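GCN5-related N-acetyltransferase (Anabaena variabilis, PDB 2OZG) binds coenzyme A and probably transfers acetyl groups to amines, with aminoglycosides as possible acceptors. Local coordinates at residues A[45-51]-A[63-67]; A[297-303]-A[383-387]. All blocks are in the same frame, centred on the assembly; numbering follows the deposited sequence.

Contact 1 of 2, residues A[45-51]-A[63-67]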
ATOM      1  N   ILE A  45       0.011  12.257  36.720  1.00 47.22           N
ATOM      2  CA  ILE A  45       1.365  12.577  37.158  1.00 43.76           C
ATOM      3  C   ILE A  45       1.453  13.432  38.395  1.00 43.30           C
ATOM      4  O   ILE A  45       2.368  13.280  39.198  1.00 44.89           O
ATOM      5  CB  ILE A  45       2.108  13.298  36.045  1.00 43.94           C
ATOM      6  CG1 ILE A  45       2.327  12.309  34.914  1.00 38.87           C
ATOM      7  CG2 ILE A  45       3.418  13.917  36.576  1.00 43.77           C
ATOM      8  CD1 ILE A  45       3.113  12.797  33.757  1.00 33.91           C
ATOM      9  N   GLY A  46       0.514  14.359  38.551  1.00 45.75           N
ATOM     10  CA  GLY A  46       0.537  15.259  39.689  1.00 43.16           C
ATOM     11  C   GLY A  46       1.209  16.586  39.360  1.00 42.71           C
ATOM     12  O   GLY A  46       2.332  16.651  38.881  1.00 38.96           O
ATOM     13  N   LEU A  47       0.488  17.650  39.641  1.00 43.01           N
ATOM     14  CA  LEU A  47       0.933  19.018  39.438  1.00 43.63           C
ATOM     15  C   LEU A  47       2.281  19.347  40.074  1.00 41.76           C
ATOM     16  O   LEU A  47       3.021  20.195  39.560  1.00 39.32           O
ATOM     17  CB  LEU A  47      -0.161  19.946  40.027  1.00 44.92           C
ATOM     18  CG  LEU A  47      -0.051  21.471  39.912  1.00 48.02           C
ATOM     19  CD1 LEU A  47      -1.433  22.124  40.039  1.00 54.30           C
ATOM     20  CD2 LEU A  47       0.884  22.058  40.948  1.00 54.13           C
ATOM     21  N   GLU A  48       2.565  18.716  41.216  1.00 39.25           N
ATOM     22  CA  GLU A  48       3.807  18.927  41.957  1.00 37.76           C
ATOM     23  C   GLU A  48       5.015  18.559  41.148  1.00 37.31           C
ATOM     24  O   GLU A  48       6.089  19.103  41.397  1.00 34.15           O
ATOM     25  CB  GLU A  48       3.841  18.119  43.276  1.00 40.25           C
ATOM     26  CG  GLU A  48       3.401  16.636  43.173  1.00 42.21           C
ATOM     27  CD  GLU A  48       1.875  16.470  43.048  1.00 50.64           C
ATOM     28  N   ASN A  49       4.830  17.627  40.200  1.00 35.84           N
ATOM     29  CA  ASN A  49       5.887  17.142  39.327  1.00 37.25           C
ATOM     30  C   ASN A  49       6.083  17.946  38.069  1.00 35.83           C
ATOM     31  O   ASN A  49       7.045  17.729  37.342  1.00 31.00           O
ATOM     32  CB  ASN A  49       5.623  15.678  38.978  1.00 39.68           C
ATOM     33  CG  ASN A  49       5.718  14.788  40.184  1.00 43.24           C
ATOM     34  OD1 ASN A  49       6.593  14.986  41.007  1.00 38.78           O
ATOM     35  ND2 ASN A  49       4.774  13.848  40.333  1.00 42.93           N
ATOM     36  N   PHE A  50       5.179  18.875  37.800  1.00 34.16           N
ATOM     37  CA  PHE A  50       5.364  19.708  36.601  1.00 30.98           C
ATOM     38  C   PHE A  50       6.161  20.994  36.888  1.00 27.85           C
ATOM     39  O   PHE A  50       6.184  21.541  38.012  1.00 28.88           O
ATOM     40  CB  PHE A  50       4.062  20.014  35.919  1.00 32.46           C
ATOM     41  CG  PHE A  50       3.446  18.847  35.231  1.00 27.33           C
ATOM     42  CD1 PHE A  50       2.611  17.998  35.916  1.00 33.34           C
ATOM     43  CD2 PHE A  50       3.624  18.652  33.886  1.00 29.91           C
ATOM     44  CE1 PHE A  50       2.002  16.946  35.256  1.00 32.62           C
ATOM     45  CE2 PHE A  50       3.027  17.592  33.222  1.00 33.58           C
ATOM     46  CZ  PHE A  50       2.209  16.752  33.908  1.00 31.19           C
ATOM     47  N   ARG A  51       6.886  21.414  35.876  1.00 28.07           N
ATOM     48  CA  ARG A  51       7.739  22.589  35.935  1.00 27.22           C
ATOM     49  C   ARG A  51       7.373  23.416  34.740  1.00 29.96           C
ATOM     50  O   ARG A  51       7.003  22.882  33.672  1.00 27.04           O
ATOM     51  CB  ARG A  51       9.220  22.208  35.773  1.00 29.05           C
ATOM     52  CG  ARG A  51       9.725  21.312  36.836  1.00 32.71           C
ATOM     53  CD  ARG A  51       9.649  22.027  38.176  1.00 33.35           C
ATOM     54  NE  ARG A  51      10.100  21.167  39.255  1.00 31.98           N
ATOM     55  CZ  ARG A  51       9.317  20.377  39.962  1.00 34.82           C
ATOM     56  NH1 ARG A  51       8.005  20.307  39.771  1.00 39.22           N
ATOM     57  NH2 ARG A  51       9.864  19.648  40.890  1.00 40.66           N
ATOM     58  N   LEU A  63       7.636  20.871  31.484  1.00 33.57           N
ATOM     59  CA  LEU A  63       7.826  19.455  31.471  1.00 31.19           C
ATOM     60  C   LEU A  63       7.386  18.869  32.820  1.00 28.56           C
ATOM     61  O   LEU A  63       6.991  19.607  33.754  1.00 35.62           O
ATOM     62  CB  LEU A  63       9.320  19.124  31.127  1.00 30.26           C
ATOM     63  CG  LEU A  63      10.412  19.830  31.990  1.00 32.21           C
ATOM     64  CD1 LEU A  63      10.431  19.344  33.417  1.00 32.09           C
ATOM     65  CD2 LEU A  63      11.793  19.639  31.453  1.00 32.73           C
ATOM     66  N   ALA A  64       7.489  17.540  32.915  1.00 28.38           N
ATOM     67  CA  ALA A  64       7.321  16.786  34.136  1.00 33.30           C
ATOM     68  C   ALA A  64       8.610  16.059  34.499  1.00 31.64           C
ATOM     69  O   ALA A  64       9.335  15.505  33.636  1.00 35.34           O
ATOM     70  CB  ALA A  64       6.192  15.747  33.995  1.00 37.41           C
ATOM     71  N   ILE A  65       8.916  16.108  35.782  1.00 33.25           N
ATOM     72  CA  ILE A  65      10.023  15.367  36.372  1.00 32.28           C
ATOM     73  C   ILE A  65       9.394  14.194  37.165  1.00 33.80           C
ATOM     74  O   ILE A  65       8.542  14.434  38.043  1.00 34.12           O
ATOM     75  CB  ILE A  65      10.838  16.202  37.389  1.00 32.25           C
ATOM     76  CG1 ILE A  65      11.420  17.459  36.753  1.00 30.53           C
ATOM     77  CG2 ILE A  65      12.011  15.342  37.912  1.00 33.79           C
ATOM     78  CD1 ILE A  65      12.169  18.293  37.776  1.00 35.06           C
ATOM     79  N   LEU A  66       9.837  12.966  36.892  1.00 31.07           N
ATOM     80  CA  LEU A  66       9.350  11.743  37.590  1.00 31.54           C
ATOM     81  C   LEU A  66      10.444  11.148  38.456  1.00 31.39           C
ATOM     82  O   LEU A  66      11.362  10.463  37.954  1.00 35.57           O
ATOM     83  CB  LEU A  66       8.830  10.673  36.575  1.00 30.72           C
ATOM     84  CG  LEU A  66       7.763  11.197  35.617  1.00 35.14           C
ATOM     85  CD1 LEU A  66       7.264  10.107  34.657  1.00 31.43           C
ATOM     86  CD2 LEU A  66       6.570  11.771  36.365  1.00 34.34           C
ATOM     87  N   PRO A  67      10.422  11.497  39.750  1.00 30.54           N
ATOM     88  CA  PRO A  67      11.418  10.942  40.610  1.00 34.00           C
ATOM     89  C   PRO A  67      11.145   9.505  40.920  1.00 31.78           C
ATOM     90  O   PRO A  67      10.125   9.177  41.529  1.00 31.10           O
ATOM     91  CB  PRO A  67      11.365  11.831  41.883  1.00 32.36           C
ATOM     92  CG  PRO A  67      10.413  12.929  41.582  1.00 38.42           C
ATOM     93  CD  PRO A  67       9.587  12.482  40.418  1.00 31.56           C
TER
HETATM   94  O   HOH W   1       8.779  16.223  40.668  1.00 45.71           O

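Contact 2 of 2, residues A[297-303]-A[383-387]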
ATOM      1  N   LEU A 297      28.023   6.286  39.905  1.00 32.81           N
ATOM      2  CA  LEU A 297      28.936   5.146  39.902  1.00 34.48           C
ATOM      3  C   LEU A 297      28.871   4.331  41.205  1.00 34.35           C
ATOM      4  O   LEU A 297      28.932   3.098  41.154  1.00 27.77           O
ATOM      5  CB  LEU A 297      30.361   5.595  39.627  1.00 32.55           C
ATOM      6  CG  LEU A 297      30.568   6.060  38.191  1.00 34.29           C
ATOM      7  CD1 LEU A 297      31.910   6.796  38.024  1.00 34.34           C
ATOM      8  CD2 LEU A 297      30.429   4.888  37.217  1.00 30.43           C
ATOM      9  N   GLU A 298      28.717   5.013  42.352  1.00 34.19           N
ATOM     10  CA  GLU A 298      28.630   4.317  43.632  1.00 32.87           C
ATOM     11  C   GLU A 298      27.294   3.636  43.853  1.00 33.50           C
ATOM     12  O   GLU A 298      27.205   2.668  44.601  1.00 30.63           O
ATOM     13  CB  GLU A 298      28.959   5.265  44.798  1.00 33.27           C
ATOM     14  CG  GLU A 298      30.413   5.744  44.768  1.00 32.86           C
ATOM     15  CD  GLU A 298      30.803   6.527  45.971  1.00 39.77           C
ATOM     16  OE1 GLU A 298      29.879   7.107  46.586  1.00 37.76           O
ATOM     17  OE2 GLU A 298      32.039   6.543  46.275  1.00 42.85           O
ATOM     18  N   ALA A 299      26.246   4.088  43.179  1.00 30.05           N
ATOM     19  CA  ALA A 299      24.939   3.480  43.360  1.00 28.10           C
ATOM     20  C   ALA A 299      24.692   2.249  42.522  1.00 29.89           C
ATOM     21  O   ALA A 299      23.856   1.422  42.869  1.00 29.06           O
ATOM     22  CB  ALA A 299      23.868   4.512  43.094  1.00 31.35           C
ATOM     23  N   ARG A 300      25.450   2.100  41.437  1.00 32.11           N
ATOM     24  CA  ARG A 300      25.292   1.000  40.478  1.00 32.44           C
ATOM     25  C   ARG A 300      25.854  -0.302  41.002  1.00 32.91           C
ATOM     26  O   ARG A 300      26.771  -0.271  41.817  1.00 32.07           O
ATOM     27  CB  ARG A 300      26.134   1.364  39.240  1.00 33.77           C
ATOM     28  CG  ARG A 300      25.896   0.580  37.983  1.00 35.51           C
ATOM     29  CD  ARG A 300      26.975   0.911  37.033  1.00 37.58           C
ATOM     30  NE  ARG A 300      26.834   0.346  35.695  1.00 31.99           N
ATOM     31  CZ  ARG A 300      27.173  -0.879  35.343  1.00 34.43           C
ATOM     32  NH1 ARG A 300      27.590  -1.753  36.247  1.00 32.34           N
ATOM     33  NH2 ARG A 300      27.057  -1.250  34.088  1.00 35.18           N
ATOM     34  N   GLY A 301      25.297  -1.441  40.569  1.00 31.38           N
ATOM     35  CA  GLY A 301      25.901  -2.739  40.838  1.00 32.27           C
ATOM     36  C   GLY A 301      26.976  -3.044  39.802  1.00 33.46           C
ATOM     37  O   GLY A 301      26.892  -2.574  38.656  1.00 31.98           O
ATOM     38  N   TYR A 302      27.956  -3.871  40.188  1.00 31.86           N
ATOM     39  CA  TYR A 302      29.038  -4.270  39.303  1.00 31.83           C
ATOM     40  C   TYR A 302      29.131  -5.775  39.283  1.00 34.94           C
ATOM     41  O   TYR A 302      28.733  -6.444  40.248  1.00 34.08           O
ATOM     42  CB  TYR A 302      30.352  -3.638  39.768  1.00 32.54           C
ATOM     43  CG  TYR A 302      30.313  -2.131  39.592  1.00 30.48           C
ATOM     44  CD1 TYR A 302      30.599  -1.569  38.384  1.00 33.13           C
ATOM     45  CD2 TYR A 302      29.826  -1.300  40.601  1.00 33.12           C
ATOM     46  CE1 TYR A 302      30.499  -0.204  38.185  1.00 27.78           C
ATOM     47  CE2 TYR A 302      29.689   0.059  40.402  1.00 31.94           C
ATOM     48  CZ  TYR A 302      30.047   0.602  39.202  1.00 30.67           C
ATOM     49  OH  TYR A 302      29.952   1.948  38.956  1.00 31.31           O
ATOM     50  N   PRO A 303      29.691  -6.333  38.203  1.00 36.26           N
ATOM     51  CA  PRO A 303      29.770  -7.790  38.184  1.00 37.69           C
ATOM     52  C   PRO A 303      30.685  -8.328  39.257  1.00 35.05           C
ATOM     53  O   PRO A 303      31.704  -7.723  39.560  1.00 33.72           O
ATOM     54  CB  PRO A 303      30.371  -8.106  36.800  1.00 36.36           C
ATOM     55  CG  PRO A 303      30.268  -6.877  36.009  1.00 34.43           C
ATOM     56  CD  PRO A 303      30.305  -5.747  37.007  1.00 36.53           C
ATOM     57  N   GLN A 383      35.650  -4.883  31.736  1.00 29.11           N
ATOM     58  CA  GLN A 383      35.336  -5.793  32.820  1.00 33.41           C
ATOM     59  C   GLN A 383      34.294  -5.176  33.767  1.00 32.98           C
ATOM     60  O   GLN A 383      33.319  -5.838  34.167  1.00 37.37           O
ATOM     61  CB  GLN A 383      36.620  -6.108  33.611  1.00 32.28           C
ATOM     62  CG  GLN A 383      37.663  -6.915  32.803  1.00 37.43           C
ATOM     63  CD  GLN A 383      39.000  -7.004  33.492  1.00 37.95           C
ATOM     64  OE1 GLN A 383      39.309  -6.178  34.356  1.00 39.96           O
ATOM     65  NE2 GLN A 383      39.827  -7.969  33.088  1.00 27.48           N
ATOM     66  N   ILE A 384      34.505  -3.904  34.110  1.00 31.27           N
ATOM     67  CA  ILE A 384      33.606  -3.166  35.040  1.00 31.57           C
ATOM     68  C   ILE A 384      32.180  -3.000  34.536  1.00 34.14           C
ATOM     69  O   ILE A 384      31.200  -3.219  35.290  1.00 34.56           O
ATOM     70  CB  ILE A 384      34.204  -1.765  35.370  1.00 27.87           C
ATOM     71  CG1 ILE A 384      35.488  -1.920  36.181  1.00 34.77           C
ATOM     72  CG2 ILE A 384      33.257  -0.867  36.170  1.00 33.63           C
ATOM     73  CD1 ILE A 384      36.309  -0.651  36.334  1.00 36.37           C
ATOM     74  N   PHE A 385      32.051  -2.576  33.280  1.00 31.93           N
ATOM     75  CA  PHE A 385      30.721  -2.179  32.769  1.00 32.07           C
ATOM     76  C   PHE A 385      29.981  -3.213  31.953  1.00 34.25           C
ATOM     77  O   PHE A 385      28.908  -2.923  31.465  1.00 36.56           O
ATOM     78  CB  PHE A 385      30.817  -0.857  31.980  1.00 29.31           C
ATOM     79  CG  PHE A 385      31.227   0.317  32.847  1.00 33.30           C
ATOM     80  CD1 PHE A 385      30.293   0.913  33.709  1.00 32.86           C
ATOM     81  CD2 PHE A 385      32.511   0.833  32.781  1.00 30.65           C
ATOM     82  CE1 PHE A 385      30.674   1.958  34.552  1.00 27.34           C
ATOM     83  CE2 PHE A 385      32.917   1.897  33.636  1.00 31.05           C
ATOM     84  CZ  PHE A 385      31.988   2.447  34.502  1.00 33.84           C
ATOM     85  N   ALA A 386      30.525  -4.416  31.862  1.00 35.94           N
ATOM     86  CA  ALA A 386      29.925  -5.510  31.067  1.00 34.65           C
ATOM     87  C   ALA A 386      28.583  -5.856  31.660  1.00 37.13           C
ATOM     88  O   ALA A 386      28.413  -5.801  32.875  1.00 30.67           O
ATOM     89  CB  ALA A 386      30.830  -6.730  31.094  1.00 34.94           C
ATOM     90  N   GLY A 387      27.630  -6.210  30.809  1.00 34.67           N
ATOM     91  CA  GLY A 387      26.316  -6.518  31.289  1.00 37.61           C
ATOM     92  C   GLY A 387      25.336  -6.758  30.160  1.00 36.40           C
ATOM     93  O   GLY A 387      25.642  -6.544  28.997  1.00 38.84           O
TER
HETATM   94  O   HOH W   2      28.661  -3.800  34.706  1.00 28.29           O

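Contact 1 of 2, residues A[45-51]-A[63-67]
Arg51 lies across Leu63 and Ile65 at the start of a β hairpin. Its CB meets Leu63 CD1 at 3.9 Å, and CG touches both that methyl and Ile65 CD1. The chain then bends (chi2 -63°), which carries NE to 3.8 Å from Ile65 CD1, the two side chains crossing at about a right angle. At the tip NH1 grips two backbone oxygens in the guanidinium plane: Glu48 O at 2.8 Å, and Phe50 O, approached from above its carbonyl plane. NH2 forms a salt bridge with Glu107. A leucine in place of Arg51 would probably leave Glu107 without its mate and Glu48 O and Phe50 O without this donor.

The strands pair antiparallel: Arg51 N and O bond to Leu63 O and N, and Ile65 N reaches Asn49 O at 2.9 Å. Asn49 suits the turn, since ND2 bonds Ile45 O while OD1 is bridged by a water to Ile65 O. On the other sheet face Ala64 CB, small enough to fit, makes a CH-pi contact over the Phe50 ring, 4.0 Å from its centroid.

Phe50 packs on helix 20-30, whereas Leu63 and Ile65 face helix 96-110 of the GNAT fold.

Contact 2 of 2, residues A[297-303]-A[383-387]
Ile384 and Tyr302 meet most closely through side chains: Ile384 CG2 lies 3.5 Å from Tyr302 CE1, approaching the ring obliquely. Beside them the Phe385 ring takes Leu297 CD2 at its edge, 4.0 Å from CE1. Leu297, Ile384 and Phe385 suit this buried place because they fill it without polar groups to satisfy, while the polar end of Tyr302 is met by Leu297 O. Pro303, whose ring carbon CD stands where another residue would carry its N-H, brings CD to 3.2 Å from Ile384 O.

Arg300 supplies the polar part. Its chain, extended from CG to NE, sends the guanidinium past Phe385, whose CD1 lies over one guanidinium face; the two planes are 87° apart, so the ring presents its rim and the groups do not stack in parallel. A water takes a hydrogen bond from Arg300 NH1 (2.8 Å) and donates to Ile384 O and Ala386 O, thus linking the arginine to the carbonyls near the end of helix 375-385.

A second shell sets these groups in place. Tyr302 OH donates to Leu297 O at 2.7 Å, tying the ring back to helix 293-299, and Leu297 O is also hydrogen-bonded to Ser335 OG. Arg300 NH2 bonds Tyr356 O, with a cation-pi contact to the same tyrosine.

Within the sterol-carrier-protein-like domain, Ile384 and Phe385 pack against strands 308-315 and 324-331, Leu297 reaches strands 308-315 and 334-339, and Gln383 bonds Leu304 O of the second subunit.

Overall arrangement
Contact 1 comes first along the chain, and both its segments precede those of contact 2. Their centres lie 30 Å apart, and the nearest atoms are about 14 Å apart, so the two do not touch. Contact 1 is local, joining strands 50-55 and 58-72 of a hairpin in the N-terminal GNAT range; its Leu63 side chain comes within about 7 Å of the bound coenzyme A. Contact 2 spans 79 intervening residues and brings together helices 293-299 and 375-385, near the two ends of the sterol carrier protein range, beside its own five-stranded sheet and away from the annotated sites. One contact thus belongs to the cofactor-binding region, the other to the C-terminal domain.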